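Local coordinates for protein multi-copper Oxidase CueO (Ochrobactrum, PDB 6EVG) that oxidises lignin model compounds and lignosulfonate as a laccase-like multi-copper oxidase, probably passing the electrons through copper to dioxygen, at residues A[95-98]-A[99-103]; A[68-71]-A[72-76]; A[436-440]-A[441-445]. One frame throughout, in Å; residues are numbered along the deposited sequence.

Contact 1 of 3, residues A[95-98]-A[99-103]; sequences LFVP and SILDG. With EDO (1,2-ethanediol), chain C.
With CG trans to its own carbonyl carbon (chi1 -53°) and one methyl carried straight on beyond it, L101 reaches back over the turn, and its CD1 settles 3.8 Å from P98 CD at the side of the pyrrolidine ring. P98 CG lies almost as near to the same methyl, and the two side chains pass each other at a slant. V97 meets the stem of the leucine: V97 CB and L101 CB are 4.0 Å apart. Its CG2 branch approaches the CB of D102, the two side chains crossing at roughly a right angle.

The backbone makes this return possible. P98 O accepts the amide of L101 N at 3.0 Å, close to linear at the hydrogen (164°). D102 N in turn bonds to S99 O, so two successive i to i+3 bonds wind residues 99-101 into a short 3-10 segment. S99 CB points away from residues 95-98, and its OG bonds to H484 O.

At the exit of the turn, D102 carries CG anti to its N (chi1 -156°), which brings the carboxylate to both G103 N and a bound diol. G103 N reaches D102 OD1 from above the carboxylate plane at 2.9 Å, and W92 N uses the same oxygen. D102 OD2 bonds to H91 ND1 and accepts a hydrogen bond, 2.7 Å, from O1 of a 1,2-ethanediol, probably from the crystallisation liquor; the diol's second hydroxyl bonds to G103 O. Several bonds thus fix the rotation of this buried carboxylate. H91 and W92 begin a His-Trp-His-Gly sequence, a copper-binding signature of multicopper oxidases, and D102 is probably a second-shell aspartate at the place where related laccases and CueO proteins hold the trinuclear copper cluster.

Contact 2 of 3, residues A[68-71]-A[72-76]; sequences VRLK and NGETV
K71 and E74 lie obliquely across each other at a tight turn, the E74 carboxylate folded back alongside the K71 chain. E74 CG sits between its backbone N and carbonyl carbon (chi1 77°), and the chain then runs extended, which carries OE2 to the amide of K71. The resulting hydrogen bond, K71 N to E74 OE2, is 2.8 Å long and nearly straight at 174°. It uses the anti side of the carboxylate, 23° out of its plane. The CE of K71 lies 4.0 Å from E74 OE1, but its ammonium NZ stays 4.8 Å from that oxygen, so the opposite charges are near without forming a salt bridge.

A water donates a second hydrogen bond to E74 OE2 at 2.9 Å and another to R69 O, linking the acid to strand 67-71. The turn itself is type II from K71 to E74, closed by E74 N to K71 O at 3.0 Å; G73, at its third position, takes up the positive phi that such a turn requires. With an alanine at position E74, the K71 amide would probably lose its acceptor and the water one of its two, and the turn would be held by its backbone bond without the side-chain brace.

L70 and V76 meet at about a right angle, L70 CD2 resting 4.1 Å from V76 CG2. N72 packs on I121, its OD1 bonded to Q123 N. Strand 67-71 runs parallel to 28-29 and 148-153 in one sheet, whereas 75-82 belongs to the other sheet, beside 36-46, so the turn carries the chain between the two sheets of this cupredoxin-like domain; L70 also packs on P31 and I121, V76 on V37.

Contact 3 of 3, residues A[436-440]-A[441-445]; sequences FHIHG and ASFRI. With EDO (1,2-ethanediol), chain C.
The His-Ile-His-Gly sequence of residues 437-440, one of the His-X-His motifs that in this family supply trinuclear copper ligands, ends in a bend at G440 whose inner side is lined by F436, I438, A441 and F443. The two phenylalanine rings slide past each other in opposite directions, with centroids 5.8 Å apart and planes inclined at 59°, an oblique arrangement. F443 CE2 comes to the edge of the F436 ring, close to its plane, and lies 3.8 Å from F436 CE2.

I438 fills the angle of the bend with two branches. Its CG2 meets the edge of the F443 ring at CD2, 3.9 Å away, while CD1 reaches A441 CB at 4.0 Å. CG1 anti to the backbone N (chi1 -173°) sends the longer arm toward the alanine. G440, with positive phi, turns the chain so that strand 434-438 in one sheet gives way to 442-448 in the other, a connection between the two sheets of the cupredoxin sandwich.

The CB atoms of H437 and H439 point away from 441-445. H437 stacks on H93 and bonds through NE2 to H91; H439 stacks on H91 and bonds through NE2 to H489, where the trinuclear cluster sits in related enzymes. H439 ND1 donates to O1 of a 1,2-ethanediol at 2.8 Å (154°), the oxygen lying in the ring plane at its edge. F436 also packs against W425 and L427, and both phenylalanines against I472.

Contact 3 is wholly buried, whereas contacts 1 and 2 are partly buried, with residues at the surface. Contacts 2 and 3 share a topology: in different cupredoxin-like domains, each joins a strand of one sheet to a strand of the other. The surface turn of contact 2 is braced by hydrogen bonds and a water, while the bend of contact 3 relies on aromatic and aliphatic packing. Contact 1, a loop with a 3-10 turn, combines both kinds. It meets contact 3 directly, F96 CZ lying 3.6 Å from S442 OG, and the same ethanediol bonds to both. Contacts 1 and 2, in one domain, both bond to Q123, their centres about 14 Å apart against 22 Å for contacts 2 and 3.

Contact 1 of 3, residues A[95-98]-A[99-103]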
ATOM      1  N   LEU A  95       5.436   2.744  -8.424  1.00 10.43           N
ATOM      2  CA  LEU A  95       6.240   2.730  -9.639  1.00  9.93           C
ATOM      3  C   LEU A  95       6.362   4.127 -10.195  1.00 10.03           C
ATOM      4  O   LEU A  95       5.428   4.939 -10.073  1.00 12.89           O
ATOM      5  CB  LEU A  95       5.586   1.787 -10.688  1.00 10.70           C
ATOM      6  CG  LEU A  95       6.489   1.227 -11.751  1.00 11.38           C
ATOM      7  CD1 LEU A  95       7.522   0.257 -11.102  1.00 16.72           C
ATOM      8  CD2 LEU A  95       5.698   0.516 -12.819  1.00 11.47           C
ATOM      9  N   PHE A  96       7.533   4.453 -10.762  1.00  8.67           N
ATOM     10  CA  PHE A  96       7.723   5.804 -11.344  1.00  9.28           C
ATOM     11  C   PHE A  96       7.432   5.726 -12.843  1.00  9.96           C
ATOM     12  O   PHE A  96       8.234   5.197 -13.627  1.00 10.83           O
ATOM     13  CB  PHE A  96       9.121   6.324 -11.147  1.00  8.92           C
ATOM     14  CG  PHE A  96       9.506   6.769  -9.749  1.00  9.06           C
ATOM     15  CD1 PHE A  96       8.861   6.351  -8.597  1.00  9.62           C
ATOM     16  CD2 PHE A  96      10.616   7.580  -9.601  1.00 11.43           C
ATOM     17  CE1 PHE A  96       9.304   6.775  -7.332  1.00  9.77           C
ATOM     18  CE2 PHE A  96      11.045   7.988  -8.341  1.00 11.69           C
ATOM     19  CZ  PHE A  96      10.378   7.588  -7.229  1.00 10.63           C
ATOM     20  N   VAL A  97       6.278   6.288 -13.220  1.00  9.45           N
ATOM     21  CA  VAL A  97       5.851   6.362 -14.630  1.00  9.75           C
ATOM     22  C   VAL A  97       5.161   7.691 -14.872  1.00  9.44           C
ATOM     23  O   VAL A  97       4.511   8.233 -13.977  1.00 10.30           O
ATOM     24  CB  VAL A  97       4.907   5.199 -15.031  1.00 10.24           C
ATOM     25  CG1 VAL A  97       5.630   3.873 -15.059  1.00 12.58           C
ATOM     26  CG2 VAL A  97       3.638   5.146 -14.183  1.00 11.40           C
ATOM     27  N   PRO A  98       5.188   8.150 -16.119  1.00 10.02           N
ATOM     28  CA  PRO A  98       4.272   9.232 -16.492  1.00 10.63           C
ATOM     29  C   PRO A  98       2.835   8.742 -16.424  1.00  9.32           C
ATOM     30  O   PRO A  98       2.574   7.547 -16.530  1.00  9.37           O
ATOM     31  CB  PRO A  98       4.660   9.593 -17.929  1.00 12.81           C
ATOM     32  CG  PRO A  98       5.335   8.399 -18.431  1.00 14.26           C
ATOM     33  CD  PRO A  98       5.948   7.655 -17.262  1.00 10.88           C
ATOM     34  N   SER A  99       1.902   9.687 -16.266  1.00  9.39           N
ATOM     35  CA  SER A  99       0.521   9.292 -16.019  1.00  9.23           C
ATOM     36  C   SER A  99      -0.105   8.514 -17.163  1.00  9.31           C
ATOM     37  O   SER A  99      -1.005   7.719 -16.913  1.00 10.04           O
ATOM     38  CB  SER A  99      -0.350  10.489 -15.671  1.00  9.94           C
ATOM     39  OG  SER A  99      -0.527  11.307 -16.844  1.00 10.73           O
ATOM     40  N   ILE A 100       0.380   8.680 -18.376  1.00  9.73           N
ATOM     41  CA  ILE A 100      -0.177   7.919 -19.507  1.00 11.26           C
ATOM     42  C   ILE A 100       0.098   6.422 -19.398  1.00  9.78           C
ATOM     43  O   ILE A 100      -0.498   5.657 -20.151  1.00 12.66           O
ATOM     44  CB  ILE A 100       0.386   8.444 -20.853  1.00 13.03           C
ATOM     45  CG1 ILE A 100       1.891   8.366 -20.966  1.00 14.39           C
ATOM     46  CG2 ILE A 100      -0.251   9.815 -21.153  1.00 14.86           C
ATOM     47  CD1 ILE A 100       2.410   8.501 -22.412  1.00 17.35           C
ATOM     48  N   LEU A 101       1.002   5.979 -18.504  1.00  8.97           N
ATOM     49  CA  LEU A 101       1.298   4.555 -18.301  1.00  8.98           C
ATOM     50  C   LEU A 101       0.643   3.989 -17.043  1.00  9.14           C
ATOM     51  O   LEU A 101       0.880   2.801 -16.735  1.00 10.81           O
ATOM     52  CB  LEU A 101       2.791   4.312 -18.249  1.00  9.47           C
ATOM     53  CG  LEU A 101       3.577   4.853 -19.420  1.00 11.02           C
ATOM     54  CD1 LEU A 101       5.052   4.541 -19.315  1.00 11.56           C
ATOM     55  CD2 LEU A 101       3.077   4.397 -20.732  1.00 15.04           C
ATOM     56  N   ASP A 102      -0.158   4.802 -16.344  1.00  8.93           N
ATOM     57  CA  ASP A 102      -0.783   4.368 -15.094  1.00  8.69           C
ATOM     58  C   ASP A 102      -2.275   4.252 -15.247  1.00  8.88           C
ATOM     59  O   ASP A 102      -2.856   4.844 -16.165  1.00 10.89           O
ATOM     60  CB  ASP A 102      -0.419   5.378 -13.993  1.00  9.28           C
ATOM     61  CG  ASP A 102      -0.484   4.808 -12.561  1.00 10.53           C
ATOM     62  OD1 ASP A 102      -0.757   3.612 -12.416  1.00 11.05           O
ATOM     63  OD2 ASP A 102      -0.287   5.614 -11.629  1.00 12.33           O
ATOM     64  N   GLY A 103      -2.907   3.467 -14.384  1.00  9.23           N
ATOM     65  CA  GLY A 103      -4.335   3.200 -14.470  1.00 10.01           C
ATOM     66  C   GLY A 103      -5.153   3.995 -13.455  1.00 10.20           C
ATOM     67  O   GLY A 103      -4.728   4.199 -12.306  1.00 12.94           O
TER
HETATM   68  C1  EDO C 602      -3.055   7.623 -12.267  1.00 14.16           C
HETATM   69  O1  EDO C 602      -2.146   7.570 -11.161  1.00 13.52           O
HETATM   70  C2  EDO C 602      -4.493   7.636 -11.942  1.00 15.15           C
HETATM   71  O2  EDO C 602      -4.821   6.620 -10.981  1.00 14.81           O

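Contact 2 of 3, residues A[68-71]-A[72-76]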
ATOM      1  N   VAL A  68       5.748  -9.345  -8.751  1.00  6.95           N
ATOM      2  CA  VAL A  68       6.463  -9.032  -9.988  1.00  7.13           C
ATOM      3  C   VAL A  68       7.793  -8.395  -9.610  1.00  7.57           C
ATOM      4  O   VAL A  68       7.835  -7.404  -8.898  1.00  9.17           O
ATOM      5  CB  VAL A  68       5.641  -8.081 -10.872  1.00  7.54           C
ATOM      6  CG1 VAL A  68       6.407  -7.741 -12.146  1.00  8.27           C
ATOM      7  CG2 VAL A  68       4.288  -8.665 -11.172  1.00  7.90           C
ATOM      8  N   ARG A  69       8.919  -9.002 -10.044  1.00  7.30           N
ATOM      9  CA  ARG A  69      10.243  -8.456  -9.749  1.00  7.92           C
ATOM     10  C   ARG A  69      10.851  -7.861 -11.012  1.00  8.22           C
ATOM     11  O   ARG A  69      10.964  -8.575 -12.034  1.00  9.39           O
ATOM     12  CB  ARG A  69      11.127  -9.530  -9.170  1.00  9.79           C
ATOM     13  CG  ARG A  69      12.464  -8.973  -8.707  1.00 12.23           C
ATOM     14  CD  ARG A  69      13.118  -9.869  -7.657  1.00 17.30           C
ATOM     15  NE  ARG A  69      13.540 -11.023  -8.320  1.00 17.85           N
ATOM     16  CZ  ARG A  69      13.956 -12.185  -7.730  1.00 16.76           C
ATOM     17  NH1 ARG A  69      13.978 -12.368  -6.407  1.00 18.83           N
ATOM     18  NH2 ARG A  69      14.406 -13.159  -8.497  1.00 19.73           N
ATOM     19  N   LEU A  70      11.134  -6.578 -10.973  1.00  8.11           N
ATOM     20  CA  LEU A  70      11.661  -5.802 -12.066  1.00  8.32           C
ATOM     21  C   LEU A  70      13.015  -5.243 -11.726  1.00  8.79           C
ATOM     22  O   LEU A  70      13.264  -4.799 -10.609  1.00 10.49           O
ATOM     23  CB  LEU A  70      10.722  -4.647 -12.345  1.00  9.33           C
ATOM     24  CG  LEU A  70       9.274  -5.035 -12.696  1.00 10.02           C
ATOM     25  CD1 LEU A  70       8.445  -3.788 -12.891  1.00 12.94           C
ATOM     26  CD2 LEU A  70       9.173  -5.962 -13.860  1.00 10.24           C
ATOM     27  N   LYS A  71      13.909  -5.226 -12.710  1.00  9.35           N
ATOM     28  CA  LYS A  71      15.253  -4.686 -12.554  1.00  9.50           C
ATOM     29  C   LYS A  71      15.283  -3.223 -12.942  1.00  9.84           C
ATOM     30  O   LYS A  71      14.769  -2.850 -14.002  1.00 11.70           O
ATOM     31  CB  LYS A  71      16.239  -5.450 -13.372  1.00 11.67           C
ATOM     32  CG  LYS A  71      16.395  -6.882 -12.942  1.00 14.65           C
ATOM     33  CD  LYS A  71      17.414  -7.642 -13.746  1.00 20.29           C
ATOM     34  CE  LYS A  71      16.931  -7.939 -15.123  1.00 28.39           C
ATOM     35  NZ  LYS A  71      17.701  -9.109 -15.681  1.00 36.62           N
ATOM     36  N   ASN A  72      15.910  -2.371 -12.118  1.00  9.99           N
ATOM     37  CA  ASN A  72      16.119  -1.014 -12.508  1.00 10.56           C
ATOM     38  C   ASN A  72      16.843  -1.014 -13.851  1.00 10.74           C
ATOM     39  O   ASN A  72      17.765  -1.820 -14.095  1.00 11.64           O
ATOM     40  CB  ASN A  72      16.944  -0.270 -11.455  1.00 11.21           C
ATOM     41  CG  ASN A  72      16.846   1.209 -11.596  1.00 11.58           C
ATOM     42  OD1 ASN A  72      15.797   1.760 -11.919  1.00 13.35           O
ATOM     43  ND2 ASN A  72      18.003   1.866 -11.393  1.00 15.55           N
ATOM     44  N   GLY A  73      16.408  -0.111 -14.722  1.00 11.37           N
ATOM     45  CA  GLY A  73      16.964  -0.007 -16.031  1.00 13.57           C
ATOM     46  C   GLY A  73      16.315  -0.888 -17.118  1.00 16.29           C
ATOM     47  O   GLY A  73      16.620  -0.703 -18.300  1.00 23.69           O
ATOM     48  N   GLU A  74      15.456  -1.840 -16.785  1.00 14.99           N
ATOM     49  CA  GLU A  74      14.880  -2.624 -17.854  1.00 14.76           C
ATOM     50  C   GLU A  74      13.548  -2.041 -18.369  1.00 12.72           C
ATOM     51  O   GLU A  74      12.865  -1.310 -17.661  1.00 13.26           O
ATOM     52  CB  GLU A  74      14.774  -4.110 -17.584  1.00 19.01           C
ATOM     53  CG  GLU A  74      13.676  -4.545 -16.684  1.00 19.54           C
ATOM     54  CD  GLU A  74      13.554  -6.114 -16.345  1.00 18.68           C
ATOM     55  OE1 GLU A  74      13.701  -7.031 -17.273  1.00 23.77           O
ATOM     56  OE2 GLU A  74      13.255  -6.442 -15.170  1.00 15.87           O
ATOM     57  N   THR A  75      13.183  -2.440 -19.558  1.00 12.67           N
ATOM     58  CA  THR A  75      11.876  -2.100 -20.163  1.00 13.06           C
ATOM     59  C   THR A  75      11.000  -3.343 -20.149  1.00 12.62           C
ATOM     60  O   THR A  75      11.423  -4.427 -20.566  1.00 14.74           O
ATOM     61  CB  THR A  75      12.012  -1.608 -21.618  1.00 16.20           C
ATOM     62  OG1 THR A  75      12.882  -0.493 -21.644  1.00 18.83           O
ATOM     63  CG2 THR A  75      10.657  -1.162 -22.203  1.00 19.12           C
ATOM     64  N   VAL A  76       9.773  -3.188 -19.655  1.00 11.60           N
ATOM     65  CA  VAL A  76       8.828  -4.269 -19.478  1.00 11.47           C
ATOM     66  C   VAL A  76       7.480  -3.869 -20.017  1.00 10.20           C
ATOM     67  O   VAL A  76       7.021  -2.734 -19.822  1.00 12.36           O
ATOM     68  CB  VAL A  76       8.670  -4.619 -17.982  1.00 12.81           C
ATOM     69  CG1 VAL A  76       8.200  -3.504 -17.080  1.00 16.44           C
ATOM     70  CG2 VAL A  76       7.720  -5.752 -17.683  1.00 13.99           C
TER
HETATM   71  O   HOH W   1      13.307  -8.795 -13.522  1.00 17.81           O

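Contact 3 of 3, residues A[436-440]-A[441-445]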
ATOM      1  N   PHE A 436      -2.886   9.474   3.691  1.00  8.31           N
ATOM      2  CA  PHE A 436      -2.702  10.246   2.471  1.00  8.46           C
ATOM      3  C   PHE A 436      -1.906   9.449   1.451  1.00  8.27           C
ATOM      4  O   PHE A 436      -0.835   8.967   1.787  1.00  9.40           O
ATOM      5  CB  PHE A 436      -1.917  11.508   2.823  1.00  9.44           C
ATOM      6  CG  PHE A 436      -1.522  12.351   1.650  1.00  9.37           C
ATOM      7  CD1 PHE A 436      -2.442  13.216   1.073  1.00 10.19           C
ATOM      8  CD2 PHE A 436      -0.254  12.346   1.132  1.00  9.87           C
ATOM      9  CE1 PHE A 436      -2.047  14.023   0.013  1.00 10.57           C
ATOM     10  CE2 PHE A 436       0.131  13.123   0.095  1.00 10.02           C
ATOM     11  CZ  PHE A 436      -0.804  13.971  -0.505  1.00 10.12           C
ATOM     12  N   HIS A 437      -2.359   9.418   0.189  1.00  8.37           N
ATOM     13  CA  HIS A 437      -1.555   8.864  -0.898  1.00  7.60           C
ATOM     14  C   HIS A 437      -1.602   9.810  -2.082  1.00  7.70           C
ATOM     15  O   HIS A 437      -2.667  10.324  -2.443  1.00  8.93           O
ATOM     16  CB  HIS A 437      -2.058   7.447  -1.320  1.00  7.91           C
ATOM     17  CG  HIS A 437      -1.397   6.876  -2.554  1.00  8.01           C
ATOM     18  ND1 HIS A 437      -0.009   6.820  -2.689  1.00  8.59           N
ATOM     19  CD2 HIS A 437      -1.905   6.305  -3.675  1.00  8.11           C
ATOM     20  CE1 HIS A 437       0.268   6.266  -3.884  1.00  8.69           C
ATOM     21  NE2 HIS A 437      -0.851   5.931  -4.479  1.00  8.42           N
ATOM     22  N   ILE A 438      -0.421  10.059  -2.654  1.00  7.41           N
ATOM     23  CA  ILE A 438      -0.307  10.817  -3.909  1.00  7.90           C
ATOM     24  C   ILE A 438       0.229   9.902  -4.998  1.00  8.20           C
ATOM     25  O   ILE A 438       1.218   9.191  -4.811  1.00  9.58           O
ATOM     26  CB  ILE A 438       0.532  12.090  -3.710  1.00  8.51           C
ATOM     27  CG1 ILE A 438       0.486  12.955  -4.981  1.00  8.85           C
ATOM     28  CG2 ILE A 438       1.950  11.832  -3.268  1.00 10.12           C
ATOM     29  CD1 ILE A 438       0.863  14.426  -4.737  1.00 10.43           C
ATOM     30  N   HIS A 439      -0.440   9.920  -6.144  1.00  8.76           N
ATOM     31  CA  HIS A 439       0.016   9.243  -7.352  1.00  8.43           C
ATOM     32  C   HIS A 439       0.996  10.142  -8.119  1.00  8.48           C
ATOM     33  O   HIS A 439       0.740  11.337  -8.237  1.00 10.10           O
ATOM     34  CB  HIS A 439      -1.125   8.911  -8.299  1.00  8.82           C
ATOM     35  CG  HIS A 439      -2.242   8.119  -7.731  1.00  8.65           C
ATOM     36  ND1 HIS A 439      -3.006   7.303  -8.539  1.00  9.68           N
ATOM     37  CD2 HIS A 439      -2.738   7.963  -6.488  1.00  9.38           C
ATOM     38  CE1 HIS A 439      -3.935   6.727  -7.804  1.00  9.82           C
ATOM     39  NE2 HIS A 439      -3.791   7.108  -6.546  1.00  9.42           N
ATOM     40  N   GLY A 440       2.047   9.547  -8.675  1.00  8.75           N
ATOM     41  CA  GLY A 440       2.876  10.324  -9.593  1.00  9.45           C
ATOM     42  C   GLY A 440       3.824  11.328  -9.004  1.00  8.88           C
ATOM     43  O   GLY A 440       4.405  12.125  -9.721  1.00 10.60           O
ATOM     44  N   ALA A 441       4.028  11.264  -7.681  1.00  8.99           N
ATOM     45  CA  ALA A 441       4.931  12.130  -6.976  1.00  9.08           C
ATOM     46  C   ALA A 441       5.434  11.375  -5.730  1.00  8.78           C
ATOM     47  O   ALA A 441       4.893  10.304  -5.388  1.00 10.40           O
ATOM     48  CB  ALA A 441       4.267  13.417  -6.595  1.00 10.02           C
ATOM     49  N   SER A 442       6.459  11.912  -5.130  1.00  9.12           N
ATOM     50  CA  SER A 442       7.043  11.341  -3.931  1.00  9.42           C
ATOM     51  C   SER A 442       7.201  12.440  -2.898  1.00  8.89           C
ATOM     52  O   SER A 442       7.291  13.610  -3.261  1.00  9.77           O
ATOM     53  CB  SER A 442       8.365  10.656  -4.216  1.00 11.21           C
ATOM     54  OG  SER A 442       8.214   9.595  -5.131  1.00 13.30           O
ATOM     55  N   PHE A 443       7.275  12.086  -1.604  1.00  7.95           N
ATOM     56  CA  PHE A 443       7.436  13.110  -0.602  1.00  8.34           C
ATOM     57  C   PHE A 443       8.320  12.656   0.554  1.00  8.47           C
ATOM     58  O   PHE A 443       8.576  11.450   0.761  1.00  9.05           O
ATOM     59  CB  PHE A 443       6.089  13.626  -0.077  1.00  8.92           C
ATOM     60  CG  PHE A 443       5.226  12.609   0.580  1.00  8.66           C
ATOM     61  CD1 PHE A 443       5.375  12.256   1.914  1.00  9.08           C
ATOM     62  CD2 PHE A 443       4.209  11.952  -0.131  1.00  8.50           C
ATOM     63  CE1 PHE A 443       4.528  11.358   2.539  1.00  9.59           C
ATOM     64  CE2 PHE A 443       3.339  11.052   0.468  1.00  8.78           C
ATOM     65  CZ  PHE A 443       3.531  10.736   1.795  1.00  8.85           C
ATOM     66  N   ARG A 444       8.794  13.661   1.267  1.00  8.89           N
ATOM     67  CA  ARG A 444       9.489  13.500   2.543  1.00  9.45           C
ATOM     68  C   ARG A 444       8.630  14.077   3.635  1.00  9.74           C
ATOM     69  O   ARG A 444       8.168  15.225   3.506  1.00 10.93           O
ATOM     70  CB  ARG A 444      10.856  14.207   2.552  1.00 10.20           C
ATOM     71  CG  ARG A 444      11.785  13.862   1.423  1.00 10.13           C
ATOM     72  CD  ARG A 444      12.303  12.431   1.445  1.00 10.66           C
ATOM     73  NE  ARG A 444      13.105  12.101   2.627  1.00 10.50           N
ATOM     74  CZ  ARG A 444      14.361  12.495   2.811  1.00 12.11           C
ATOM     75  NH1 ARG A 444      15.026  13.222   1.941  1.00 13.98           N
ATOM     76  NH2 ARG A 444      14.995  12.079   3.931  1.00 12.59           N
ATOM     77  N   ILE A 445       8.403  13.367   4.724  1.00  9.62           N
ATOM     78  CA  ILE A 445       7.666  13.912   5.851  1.00 10.12           C
ATOM     79  C   ILE A 445       8.632  14.887   6.590  1.00 10.13           C
ATOM     80  O   ILE A 445       9.723  14.518   7.006  1.00 11.39           O
ATOM     81  CB  ILE A 445       7.171  12.827   6.794  1.00 10.32           C
ATOM     82  CG1 ILE A 445       6.209  11.889   6.070  1.00  9.58           C
ATOM     83  CG2 ILE A 445       6.561  13.444   8.036  1.00 10.66           C
ATOM     84  CD1 ILE A 445       5.804  10.668   6.843  1.00 10.70           C
TER
HETATM   85  C1  EDO C 602      -3.055   7.623 -12.267  1.00 14.16           C
HETATM   86  O1  EDO C 602      -2.146   7.570 -11.161  1.00 13.52           O
HETATM   87  C2  EDO C 602      -4.493   7.636 -11.942  1.00 15.15           C
HETATM   88  O2  EDO C 602      -4.821   6.620 -10.981  1.00 14.81           O